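Local coordinates for trwC protein (Escherichia coli, PDB 1QX0) that probably nicks and unwinds plasmid DNA for conjugative transfer, this chain being its N-terminal, zinc-binding relaxase domain, at residues B[109-114]-B[160-165]; B[124-129]-B[179-184]; B[143-148]-B[164-169]. All blocks are in the same frame, centred on the assembly; numbering follows the deposited sequence.

Contact 1: residues B[109-114]-B[160-165]; sequences AHDRAV and LHTHAV. With ZN (zinc ion), chain D.
Helix 109-114 lies against strand 160-165 with the axes 9.6 Å apart and their N-to-C directions 31° from parallel, which brings His110 and Val114, one turn apart, down beside Leu160 and Thr162. His110 contributes the largest share of the contact. Its CG stands anti to the backbone N (chi1 167°), and this swings the ring between two aliphatic residues: Leu160 CG sits over the centre of one face in a CH-pi contact, 3.9 Å from the centroid, while Val114 CG2 covers the opposite face toward the rim. At the ring edge and in its plane, NE2 shares a 2.9 Å hydrogen bond with Thr162 OG1; ND1 is bonded to Tyr196 OH. A water joins Thr162 OG1 to Asp111 OD1, and OD2 pairs with Arg149. On the far side of the strand, His161 NE2 and His163 NE2 bind zinc at 2.2 Å and 2.3 Å, with His150 and a water as further ligands; His161 ND1 is bonded to Gln159 O and His163 ND1 to Asp85 OD2. These histidines match the HUH motif of relaxases, whose middle residue is usually hydrophobic; here it is Thr162, tying the metal-bearing strand to the helix by polar bonds and packing.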
loop_
_atom_site.group_PDB
_atom_site.type_symbol
_atom_site.label_atom_id
_atom_site.label_comp_id
_atom_site.label_asym_id
_atom_site.label_seq_id
_atom_site.Cartn_x
_atom_site.Cartn_y
_atom_site.Cartn_z
ATOM N N ALA B 109 -14.363 -4.319 -2.909
ATOM C CA ALA B 109 -13.945 -5.297 -1.923
ATOM C C ALA B 109 -12.568 -4.926 -1.374
ATOM O O ALA B 109 -12.361 -4.939 -0.159
ATOM C CB ALA B 109 -13.937 -6.677 -2.521
ATOM N N HIS B 110 -11.644 -4.575 -2.277
ATOM C CA HIS B 110 -10.281 -4.270 -1.919
ATOM C C HIS B 110 -10.194 -2.991 -1.130
ATOM O O HIS B 110 -9.546 -2.961 -0.073
ATOM C CB HIS B 110 -9.444 -4.164 -3.182
ATOM C CG HIS B 110 -8.095 -3.565 -2.976
ATOM N ND1 HIS B 110 -7.014 -4.306 -2.545
ATOM C CD2 HIS B 110 -7.642 -2.304 -3.166
ATOM C CE1 HIS B 110 -5.951 -3.523 -2.474
ATOM N NE2 HIS B 110 -6.305 -2.307 -2.846
ATOM N N ASP B 111 -10.878 -1.959 -1.626
ATOM C CA ASP B 111 -10.935 -0.665 -0.987
ATOM C C ASP B 111 -11.451 -0.731 0.453
ATOM O O ASP B 111 -10.866 -0.096 1.353
ATOM C CB ASP B 111 -11.814 0.305 -1.785
ATOM C CG ASP B 111 -11.158 0.789 -3.072
ATOM O OD1 ASP B 111 -9.942 0.543 -3.261
ATOM O OD2 ASP B 111 -11.795 1.430 -3.952
ATOM N N ARG B 112 -12.539 -1.469 0.666
ATOM C CA ARG B 112 -13.079 -1.641 1.996
ATOM C C ARG B 112 -12.070 -2.317 2.881
ATOM O O ARG B 112 -11.912 -1.907 4.026
ATOM C CB ARG B 112 -14.322 -2.519 1.982
ATOM C CG ARG B 112 -15.495 -1.925 1.243
ATOM C CD ARG B 112 -16.745 -2.734 1.444
ATOM N NE ARG B 112 -17.935 -1.947 1.155
ATOM C CZ ARG B 112 -18.861 -2.294 0.285
ATOM N NH1 ARG B 112 -18.746 -3.427 -0.408
ATOM N NH2 ARG B 112 -19.908 -1.505 0.111
ATOM N N ALA B 113 -11.407 -3.367 2.383
ATOM C CA ALA B 113 -10.498 -4.114 3.252
ATOM C C ALA B 113 -9.321 -3.222 3.679
ATOM O O ALA B 113 -8.828 -3.337 4.782
ATOM C CB ALA B 113 -10.031 -5.395 2.615
ATOM N N VAL B 114 -8.902 -2.318 2.805
ATOM C CA VAL B 114 -7.843 -1.359 3.091
ATOM C C VAL B 114 -8.371 -0.369 4.123
ATOM O O VAL B 114 -7.690 -0.088 5.086
ATOM C CB VAL B 114 -7.436 -0.564 1.809
ATOM C CG1 VAL B 114 -6.408 0.539 2.114
ATOM C CG2 VAL B 114 -6.941 -1.489 0.702
ATOM N N LEU B 160 -3.512 -5.246 -8.354
ATOM C CA LEU B 160 -4.344 -4.335 -7.596
ATOM C C LEU B 160 -3.635 -4.090 -6.283
ATOM O O LEU B 160 -3.479 -5.001 -5.458
ATOM C CB LEU B 160 -5.763 -4.912 -7.359
ATOM C CG LEU B 160 -6.850 -4.117 -6.595
ATOM C CD1 LEU B 160 -7.147 -2.769 -7.225
ATOM C CD2 LEU B 160 -8.138 -4.919 -6.604
ATOM N N HIS B 161 -3.200 -2.858 -6.090
ATOM C CA HIS B 161 -2.584 -2.462 -4.818
ATOM C C HIS B 161 -2.909 -1.037 -4.454
ATOM O O HIS B 161 -3.168 -0.219 -5.345
ATOM C CB HIS B 161 -1.061 -2.663 -4.864
ATOM C CG HIS B 161 -0.357 -1.823 -5.876
ATOM N ND1 HIS B 161 -0.261 -2.176 -7.211
ATOM C CD2 HIS B 161 0.336 -0.663 -5.742
ATOM C CE1 HIS B 161 0.459 -1.269 -7.852
ATOM N NE2 HIS B 161 0.827 -0.341 -6.982
ATOM N N THR B 162 -2.864 -0.729 -3.152
ATOM C CA THR B 162 -3.092 0.635 -2.664
ATOM C C THR B 162 -1.948 1.102 -1.759
ATOM O O THR B 162 -1.566 0.403 -0.832
ATOM C CB THR B 162 -4.414 0.713 -1.840
ATOM O OG1 THR B 162 -5.568 0.449 -2.675
ATOM C CG2 THR B 162 -4.631 2.109 -1.308
ATOM N N HIS B 163 -1.440 2.299 -2.013
ATOM C CA HIS B 163 -0.431 2.906 -1.169
ATOM C C HIS B 163 -1.173 3.774 -0.193
ATOM O O HIS B 163 -1.765 4.790 -0.580
ATOM C CB HIS B 163 0.518 3.787 -1.965
ATOM C CG HIS B 163 1.293 3.061 -3.008
ATOM N ND1 HIS B 163 2.488 2.428 -2.741
ATOM C CD2 HIS B 163 1.070 2.907 -4.337
ATOM C CE1 HIS B 163 2.956 1.900 -3.859
ATOM N NE2 HIS B 163 2.116 2.179 -4.840
ATOM N N ALA B 164 -1.169 3.357 1.058
ATOM C CA ALA B 164 -1.762 4.154 2.115
ATOM C C ALA B 164 -0.613 4.942 2.702
ATOM O O ALA B 164 0.190 4.405 3.458
ATOM C CB ALA B 164 -2.439 3.261 3.168
ATOM N N VAL B 165 -0.519 6.206 2.310
ATOM C CA VAL B 165 0.530 7.067 2.810
ATOM C C VAL B 165 0.044 7.754 4.107
ATOM O O VAL B 165 -0.778 8.666 4.056
ATOM C CB VAL B 165 0.961 8.105 1.725
ATOM C CG1 VAL B 165 2.024 9.045 2.267
ATOM C CG2 VAL B 165 1.493 7.386 0.476
HETATM ZN ZN ZN D . 1.675 1.646 -7.009
HETATM O O HOH W 1 -7.920 1.571 -1.829
HETATM O O HOH W 2 3.884 0.506 -7.209
#

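Contact 2: residues B[124-129]-B[179-184]; sequences RAQARQ and ALKNDE. With nucleotides of chain A.
Gln126 and Lys181 form a single antiparallel bridge, a hydrogen-bonded pair in which Lys181 N donates to Gln126 O at 2.8 Å, the donor lying 41° out of the carbonyl plane. Around this bond the packing is close. Leu180 lays CD1 against the Gln126 backbone, 3.4 Å from Gln126 O and 4.0 Å from Ala125 CB, while the Lys181 and Gln126 side chains run alongside each other, pointing the same way. Bends at chi2 (-140°) and chi4 (-7°) bring Lys181 NZ to Asp183 OD2 in a 3.0 Å salt bridge, met from above the carboxylate plane.

That aspartate also reads a base: its OD1 accepts N1 of DG17 of chain A, and OD2 takes N2 of the same guanine at 2.6 Å, so two donors grip OD2. Asn182 treats the next base likewise, its OD1 accepting N3 and its ND2 donating to O4 of DT18. These are Watson-Crick edges, consistent with recognition of single-stranded DNA. Residues 126-129 lie on strand 126-131, which pairs with strand 134-139 in a two-stranded antiparallel ribbon. From it Arg128 lays one guanidinium face over the methyl C7 of DT14 of chain A, 3.7 Å above the plane, and NH2 bonds O6 of a guanine base elsewhere in the DNA.

The other end is looser and wet. Arg124 and Glu184 touch through their CB atoms, yet Arg124 NE and Glu184 OE2 stay 5.4 Å apart, linked through a water rather than directly; Arg124 NH1 finds its partner in Gln120 O. A second water accepts from Glu184 N and lies within hydrogen-bonding range of Gln126 OE1 and Lys181 O, while Gln126 NE2 is hydrogen-bonded to Thr139 OG1. A third sits between Arg124 O and Lys181 O.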
loop_
_atom_site.group_PDB
_atom_site.type_symbol
_atom_site.label_atom_id
_atom_site.label_comp_id
_atom_site.label_asym_id
_atom_site.label_seq_id
_atom_site.Cartn_x
_atom_site.Cartn_y
_atom_site.Cartn_z
ATOM N N ARG B 124 -3.856 2.566 16.662
ATOM C CA ARG B 124 -2.508 2.332 17.140
ATOM C C ARG B 124 -1.616 3.565 17.002
ATOM O O ARG B 124 -0.468 3.538 17.468
ATOM C CB ARG B 124 -1.862 1.155 16.379
ATOM C CG ARG B 124 -2.343 -0.242 16.818
ATOM C CD ARG B 124 -1.961 -1.375 15.814
ATOM N NE ARG B 124 -2.282 -2.705 16.337
ATOM C CZ ARG B 124 -3.514 -3.231 16.395
ATOM N NH1 ARG B 124 -4.588 -2.563 15.969
ATOM N NH2 ARG B 124 -3.672 -4.432 16.919
ATOM N N ALA B 125 -2.129 4.621 16.355
ATOM C CA ALA B 125 -1.436 5.903 16.239
ATOM C C ALA B 125 -1.041 6.461 17.616
ATOM O O ALA B 125 -1.889 6.578 18.479
ATOM C CB ALA B 125 -2.341 6.919 15.513
ATOM N N GLN B 126 0.226 6.813 17.798
ATOM C CA GLN B 126 0.752 7.309 19.073
ATOM C C GLN B 126 1.631 8.559 18.911
ATOM O O GLN B 126 2.153 8.834 17.828
ATOM C CB GLN B 126 1.579 6.225 19.744
ATOM C CG GLN B 126 0.841 4.927 20.011
ATOM C CD GLN B 126 1.503 4.102 21.091
ATOM O OE1 GLN B 126 2.651 3.673 20.929
ATOM N NE2 GLN B 126 0.785 3.880 22.213
ATOM N N ALA B 127 1.770 9.331 19.984
ATOM C CA ALA B 127 2.734 10.421 20.038
ATOM C C ALA B 127 3.344 10.443 21.432
ATOM O O ALA B 127 2.807 9.835 22.350
ATOM C CB ALA B 127 2.067 11.771 19.727
ATOM N N ARG B 128 4.475 11.125 21.580
ATOM C CA ARG B 128 5.031 11.381 22.881
ATOM C C ARG B 128 4.631 12.777 23.371
ATOM O O ARG B 128 4.256 13.649 22.590
ATOM C CB ARG B 128 6.544 11.298 22.854
ATOM C CG ARG B 128 7.107 9.950 22.653
ATOM C CD ARG B 128 7.912 9.935 21.411
ATOM N NE ARG B 128 9.263 9.541 21.678
ATOM C CZ ARG B 128 10.229 9.588 20.788
ATOM N NH1 ARG B 128 10.014 10.064 19.567
ATOM N NH2 ARG B 128 11.426 9.166 21.134
ATOM N N GLN B 129 4.712 12.940 24.684
ATOM C CA GLN B 129 4.590 14.223 25.353
ATOM C C GLN B 129 5.546 14.127 26.535
ATOM O O GLN B 129 5.453 13.181 27.323
ATOM C CB GLN B 129 3.154 14.461 25.845
ATOM C CG GLN B 129 2.988 15.737 26.656
ATOM C CD GLN B 129 1.560 16.267 26.687
ATOM O OE1 GLN B 129 1.242 17.117 27.521
ATOM N NE2 GLN B 129 0.706 15.788 25.786
ATOM N N ALA B 179 4.777 14.690 15.475
ATOM C CA ALA B 179 5.220 13.530 14.716
ATOM C C ALA B 179 4.631 12.265 15.311
ATOM O O ALA B 179 4.452 12.154 16.537
ATOM C CB ALA B 179 6.741 13.437 14.695
ATOM N N LEU B 180 4.343 11.307 14.430
ATOM C CA LEU B 180 3.827 10.013 14.829
ATOM C C LEU B 180 4.940 9.163 15.444
ATOM O O LEU B 180 6.062 9.052 14.890
ATOM C CB LEU B 180 3.241 9.301 13.608
ATOM C CG LEU B 180 2.587 7.943 13.776
ATOM C CD1 LEU B 180 1.359 8.086 14.654
ATOM C CD2 LEU B 180 2.189 7.436 12.391
ATOM N N LYS B 181 4.635 8.600 16.608
ATOM C CA LYS B 181 5.395 7.482 17.133
ATOM C C LYS B 181 4.788 6.280 16.418
ATOM O O LYS B 181 3.616 5.936 16.635
ATOM C CB LYS B 181 5.225 7.382 18.645
ATOM C CG LYS B 181 6.370 6.606 19.357
ATOM C CD LYS B 181 5.830 5.720 20.451
ATOM C CE LYS B 181 6.922 4.953 21.222
ATOM N NZ LYS B 181 8.298 5.082 20.662
ATOM N N ASN B 182 5.576 5.680 15.532
ATOM C CA ASN B 182 5.064 4.698 14.592
ATOM C C ASN B 182 5.229 3.235 15.044
ATOM O O ASN B 182 4.833 2.302 14.306
ATOM C CB ASN B 182 5.634 4.952 13.178
ATOM C CG ASN B 182 7.065 4.457 13.007
ATOM O OD1 ASN B 182 7.514 3.576 13.736
ATOM N ND2 ASN B 182 7.797 5.023 12.022
ATOM N N ASP B 183 5.804 3.041 16.233
ATOM C CA ASP B 183 6.178 1.711 16.714
ATOM C C ASP B 183 5.039 0.693 16.547
ATOM O O ASP B 183 5.187 -0.348 15.865
ATOM C CB ASP B 183 6.619 1.760 18.191
ATOM C CG ASP B 183 7.865 2.641 18.429
ATOM O OD1 ASP B 183 8.138 3.631 17.677
ATOM O OD2 ASP B 183 8.637 2.414 19.372
ATOM N N GLU B 184 3.886 1.016 17.130
ATOM C CA GLU B 184 2.780 0.059 17.186
ATOM C C GLU B 184 2.195 -0.276 15.823
ATOM O O GLU B 184 1.700 -1.372 15.629
ATOM C CB GLU B 184 1.667 0.535 18.124
ATOM C CG GLU B 184 2.116 0.690 19.565
ATOM C CD GLU B 184 2.005 -0.615 20.294
ATOM O OE1 GLU B 184 3.066 -1.147 20.721
ATOM O OE2 GLU B 184 0.845 -1.123 20.391
ATOM P P DG A 17 18.892 3.103 12.934
ATOM O OP1 DG A 17 20.303 2.675 12.959
ATOM O OP2 DG A 17 18.229 3.379 11.635
ATOM O "O5'" DG A 17 17.999 1.993 13.669
ATOM C "C5'" DG A 17 18.441 1.328 14.873
ATOM C "C4'" DG A 17 17.339 0.403 15.383
ATOM O "O4'" DG A 17 16.135 1.120 15.797
ATOM C "C3'" DG A 17 16.836 -0.615 14.360
ATOM O "O3'" DG A 17 16.564 -1.833 15.039
ATOM C "C2'" DG A 17 15.566 0.044 13.804
ATOM C "C1'" DG A 17 14.989 0.674 15.063
ATOM N N9 DG A 17 14.087 1.802 14.758
ATOM C C8 DG A 17 14.178 2.686 13.708
ATOM N N7 DG A 17 13.225 3.597 13.717
ATOM C C5 DG A 17 12.448 3.307 14.839
ATOM C C6 DG A 17 11.279 3.926 15.367
ATOM O O6 DG A 17 10.637 4.912 14.915
ATOM N N1 DG A 17 10.819 3.286 16.543
ATOM C C2 DG A 17 11.425 2.188 17.104
ATOM N N2 DG A 17 10.872 1.668 18.215
ATOM N N3 DG A 17 12.518 1.594 16.602
ATOM C C4 DG A 17 12.972 2.197 15.476
ATOM P P DT A 14 7.589 15.690 17.813
ATOM O OP1 DT A 14 6.878 16.165 16.603
ATOM O OP2 DT A 14 6.893 14.681 18.633
ATOM O "O5'" DT A 14 9.040 15.124 17.430
ATOM C "C5'" DT A 14 9.663 15.691 16.297
ATOM C "C4'" DT A 14 11.009 15.057 16.006
ATOM O "O4'" DT A 14 11.897 15.241 17.139
ATOM C "C3'" DT A 14 10.988 13.561 15.773
ATOM O "O3'" DT A 14 10.802 13.336 14.422
ATOM C "C2'" DT A 14 12.394 13.116 16.160
ATOM C "C1'" DT A 14 12.849 14.186 17.145
ATOM N N1 DT A 14 13.030 13.729 18.569
ATOM C C2 DT A 14 14.316 13.419 19.006
ATOM O O2 DT A 14 15.318 13.450 18.320
ATOM N N3 DT A 14 14.407 13.058 20.316
ATOM C C4 DT A 14 13.368 12.969 21.204
ATOM O O4 DT A 14 13.600 12.629 22.331
ATOM C C5 DT A 14 12.048 13.289 20.728
ATOM C C7 DT A 14 10.877 13.196 21.664
ATOM C C6 DT A 14 11.932 13.651 19.437
ATOM P P DT A 18 16.142 -3.157 14.250
ATOM O OP1 DT A 18 16.567 -4.330 15.048
ATOM O OP2 DT A 18 16.577 -2.989 12.856
ATOM O "O5'" DT A 18 14.549 -3.021 14.296
ATOM C "C5'" DT A 18 13.878 -3.246 15.511
ATOM C "C4'" DT A 18 12.412 -2.923 15.347
ATOM O "O4'" DT A 18 12.232 -1.531 14.977
ATOM C "C3'" DT A 18 11.718 -3.715 14.251
ATOM O "O3'" DT A 18 10.712 -4.424 14.890
ATOM C "C2'" DT A 18 11.117 -2.629 13.346
ATOM C "C1'" DT A 18 11.018 -1.450 14.310
ATOM N N1 DT A 18 10.864 -0.115 13.649
ATOM C C2 DT A 18 9.876 0.736 14.098
ATOM O O2 DT A 18 9.115 0.469 15.003
ATOM N N3 DT A 18 9.796 1.931 13.431
ATOM C C4 DT A 18 10.600 2.344 12.377
ATOM O O4 DT A 18 10.442 3.436 11.861
ATOM C C5 DT A 18 11.628 1.407 11.956
ATOM C C7 DT A 18 12.578 1.730 10.829
ATOM C C6 DT A 18 11.704 0.233 12.609
HETATM O O HOH W 3 1.979 3.720 16.050
HETATM O O HOH W 4 -0.125 -3.509 18.514
HETATM O O HOH W 5 3.814 3.549 18.749
HETATM O O HOH W 6 5.268 12.705 18.905
#

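Contact 3: residues B[143-148]-B[164-169]; sequences LVIGKF and AVILNM
Ile145 and Ile166 are matched across two antiparallel strands as a non-hydrogen-bonded pair, the strand axes coming within 4.6 Å, and Gly146 with Val165 forms the hydrogen-bonded pair beside them. In that pair both residues give and accept: Gly146 N donates to Val165 O at 2.9 Å, and Val165 N returns a bond of 2.8 Å to Gly146 O. Val165 O also receives a CA-H contact from Ile145. Further along, Leu167 N meets Val144 O at 2.8 Å, nearly along the C=O axis (172° at the oxygen), and Ile166 CA adds a CH contact to the same oxygen. Where the strands part, a water takes over, accepting from Val144 N and lying within hydrogen-bonding range of Leu167 O and Met169 O. The outward backbone groups are not idle: Ile145 bonds to Gln37 and Ile166 to Leu84 in the flanking strands, while Lys147 NZ is held by Gln37 OE1.

Ile145 and Ile166 lie side by side, CG1 to CG1 4.0 Å. Ile166 CG2 and CD1 also meet the Leu143 methyls, CG2 to CD2 at 3.8 Å. With an alanine at Ile166 the contacts with Ile145 CG1 and the Leu143 methyls would be lost, which would probably leave a gap between them and Leu143 less firmly packed on this side. Leu118 of helix 104-122 covers this face at Ile145, Lys147 and Ala164. On the other face Val165 CG2 touches the edge of the Phe148 ring, near Phe55. Beyond the paired strands, Val144 CG2 packs on CG of selenomethionine Met169. The whole is a beta hairpin in the central antiparallel sheet of a relaxase domain, and the same two strands carry the zinc-binding histidines, His150 beyond Phe148 and His161 and His163 before Ala164.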
loop_
_atom_site.group_PDB
_atom_site.type_symbol
_atom_site.label_atom_id
_atom_site.label_comp_id
_atom_site.label_asym_id
_atom_site.label_seq_id
_atom_site.Cartn_x
_atom_site.Cartn_y
_atom_site.Cartn_z
ATOM N N LEU B 143 -4.996 9.437 12.585
ATOM C CA LEU B 143 -3.973 9.492 11.530
ATOM C C LEU B 143 -4.431 10.373 10.384
ATOM O O LEU B 143 -5.619 10.564 10.209
ATOM C CB LEU B 143 -3.631 8.085 11.003
ATOM C CG LEU B 143 -2.874 7.093 11.893
ATOM C CD1 LEU B 143 -2.728 5.709 11.147
ATOM C CD2 LEU B 143 -1.507 7.644 12.324
ATOM N N VAL B 144 -3.502 10.930 9.620
ATOM C CA VAL B 144 -3.862 11.581 8.358
ATOM C C VAL B 144 -3.328 10.671 7.237
ATOM O O VAL B 144 -2.123 10.424 7.165
ATOM C CB VAL B 144 -3.318 13.049 8.263
ATOM C CG1 VAL B 144 -3.783 13.771 6.966
ATOM C CG2 VAL B 144 -3.754 13.868 9.502
ATOM N N ILE B 145 -4.232 10.153 6.394
ATOM C CA ILE B 145 -3.843 9.178 5.351
ATOM C C ILE B 145 -4.296 9.568 3.968
ATOM O O ILE B 145 -5.477 9.796 3.747
ATOM C CB ILE B 145 -4.369 7.738 5.643
ATOM C CG1 ILE B 145 -4.187 7.366 7.119
ATOM C CG2 ILE B 145 -3.642 6.737 4.771
ATOM C CD1 ILE B 145 -5.064 6.180 7.569
ATOM N N GLY B 146 -3.346 9.641 3.044
ATOM C CA GLY B 146 -3.674 9.743 1.622
ATOM C C GLY B 146 -3.508 8.373 0.997
ATOM O O GLY B 146 -2.429 7.804 1.026
ATOM N N LYS B 147 -4.591 7.839 0.463
ATOM C CA LYS B 147 -4.617 6.516 -0.130
ATOM C C LYS B 147 -4.614 6.624 -1.651
ATOM O O LYS B 147 -5.419 7.371 -2.233
ATOM C CB LYS B 147 -5.885 5.784 0.314
ATOM C CG LYS B 147 -6.084 5.636 1.826
ATOM C CD LYS B 147 -7.310 4.737 2.081
ATOM C CE LYS B 147 -8.627 5.508 1.943
ATOM N NZ LYS B 147 -9.862 4.643 2.222
ATOM N N PHE B 148 -3.718 5.864 -2.292
ATOM C CA PHE B 148 -3.551 5.882 -3.748
ATOM C C PHE B 148 -3.648 4.466 -4.304
ATOM O O PHE B 148 -2.729 3.651 -4.161
ATOM C CB PHE B 148 -2.219 6.563 -4.128
ATOM C CG PHE B 148 -2.056 7.923 -3.510
ATOM C CD1 PHE B 148 -1.445 8.071 -2.253
ATOM C CD2 PHE B 148 -2.569 9.061 -4.148
ATOM C CE1 PHE B 148 -1.312 9.343 -1.662
ATOM C CE2 PHE B 148 -2.450 10.321 -3.564
ATOM C CZ PHE B 148 -1.832 10.451 -2.295
ATOM N N ALA B 164 -1.169 3.357 1.058
ATOM C CA ALA B 164 -1.762 4.154 2.115
ATOM C C ALA B 164 -0.613 4.942 2.702
ATOM O O ALA B 164 0.190 4.405 3.458
ATOM C CB ALA B 164 -2.439 3.261 3.168
ATOM N N VAL B 165 -0.519 6.206 2.310
ATOM C CA VAL B 165 0.530 7.067 2.810
ATOM C C VAL B 165 0.044 7.754 4.107
ATOM O O VAL B 165 -0.778 8.666 4.056
ATOM C CB VAL B 165 0.961 8.105 1.725
ATOM C CG1 VAL B 165 2.024 9.045 2.267
ATOM C CG2 VAL B 165 1.493 7.386 0.476
ATOM N N ILE B 166 0.565 7.300 5.251
ATOM C CA ILE B 166 0.291 7.893 6.552
ATOM C C ILE B 166 1.204 9.076 6.788
ATOM O O ILE B 166 2.427 8.934 6.838
ATOM C CB ILE B 166 0.457 6.870 7.695
ATOM C CG1 ILE B 166 -0.567 5.718 7.577
ATOM C CG2 ILE B 166 0.263 7.551 9.019
ATOM C CD1 ILE B 166 -0.164 4.493 8.426
ATOM N N LEU B 167 0.639 10.266 6.921
ATOM C CA LEU B 167 1.515 11.404 7.160
ATOM C C LEU B 167 2.135 11.350 8.566
ATOM O O LEU B 167 1.584 10.751 9.490
ATOM C CB LEU B 167 0.828 12.727 6.791
ATOM C CG LEU B 167 0.693 12.603 5.255
ATOM C CD1 LEU B 167 -0.739 12.410 4.737
ATOM C CD2 LEU B 167 1.420 13.700 4.498
ATOM N N ASN B 168 3.329 11.906 8.693
ATOM C CA ASN B 168 4.039 11.848 9.944
ATOM C C ASN B 168 3.484 12.948 10.890
ATOM O O ASN B 168 4.152 13.937 11.214
ATOM C CB ASN B 168 5.559 11.946 9.719
ATOM C CG ASN B 168 6.335 11.811 11.005
ATOM O OD1 ASN B 168 5.884 11.135 11.924
ATOM N ND2 ASN B 168 7.481 12.486 11.099
HETATM N N MSE B 169 2.237 12.756 11.311
HETATM C CA MSE B 169 1.537 13.762 12.101
HETATM C C MSE B 169 0.369 13.139 12.799
HETATM O O MSE B 169 -0.345 12.286 12.231
HETATM C CB MSE B 169 1.045 14.918 11.246
HETATM C CG MSE B 169 -0.067 14.559 10.276
HETATM SE SE MSE B 169 -0.474 15.933 9.002
HETATM C CE MSE B 169 1.313 16.380 8.643
HETATM O O HOH W 7 -1.084 10.692 10.249
#

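Overall arrangement
From the N terminus, the first segments come in the order 109-114, 124-129 and 143-148. Strand 158-171 then closes two loops in succession: residues 160-165 complete contact 1, and 164-169 complete contact 3, the two sharing Ala164 and Val165. Only at 179-184 does contact 2 close, so contact 3 nests inside its loop, whereas contacts 1 and 2 cross. Contact 1 ties helix 104-122 to the central sheet, contact 3 pairs two strands of that sheet, and contact 2 fastens the base of the ribbon that follows the helix to the DNA-reading turn beyond the sheet. Contact 3 joins its neighbours directly: Phe148 N to His163 O, Asn168 OD1 to Leu180 N, and Leu143 packed on Ala125.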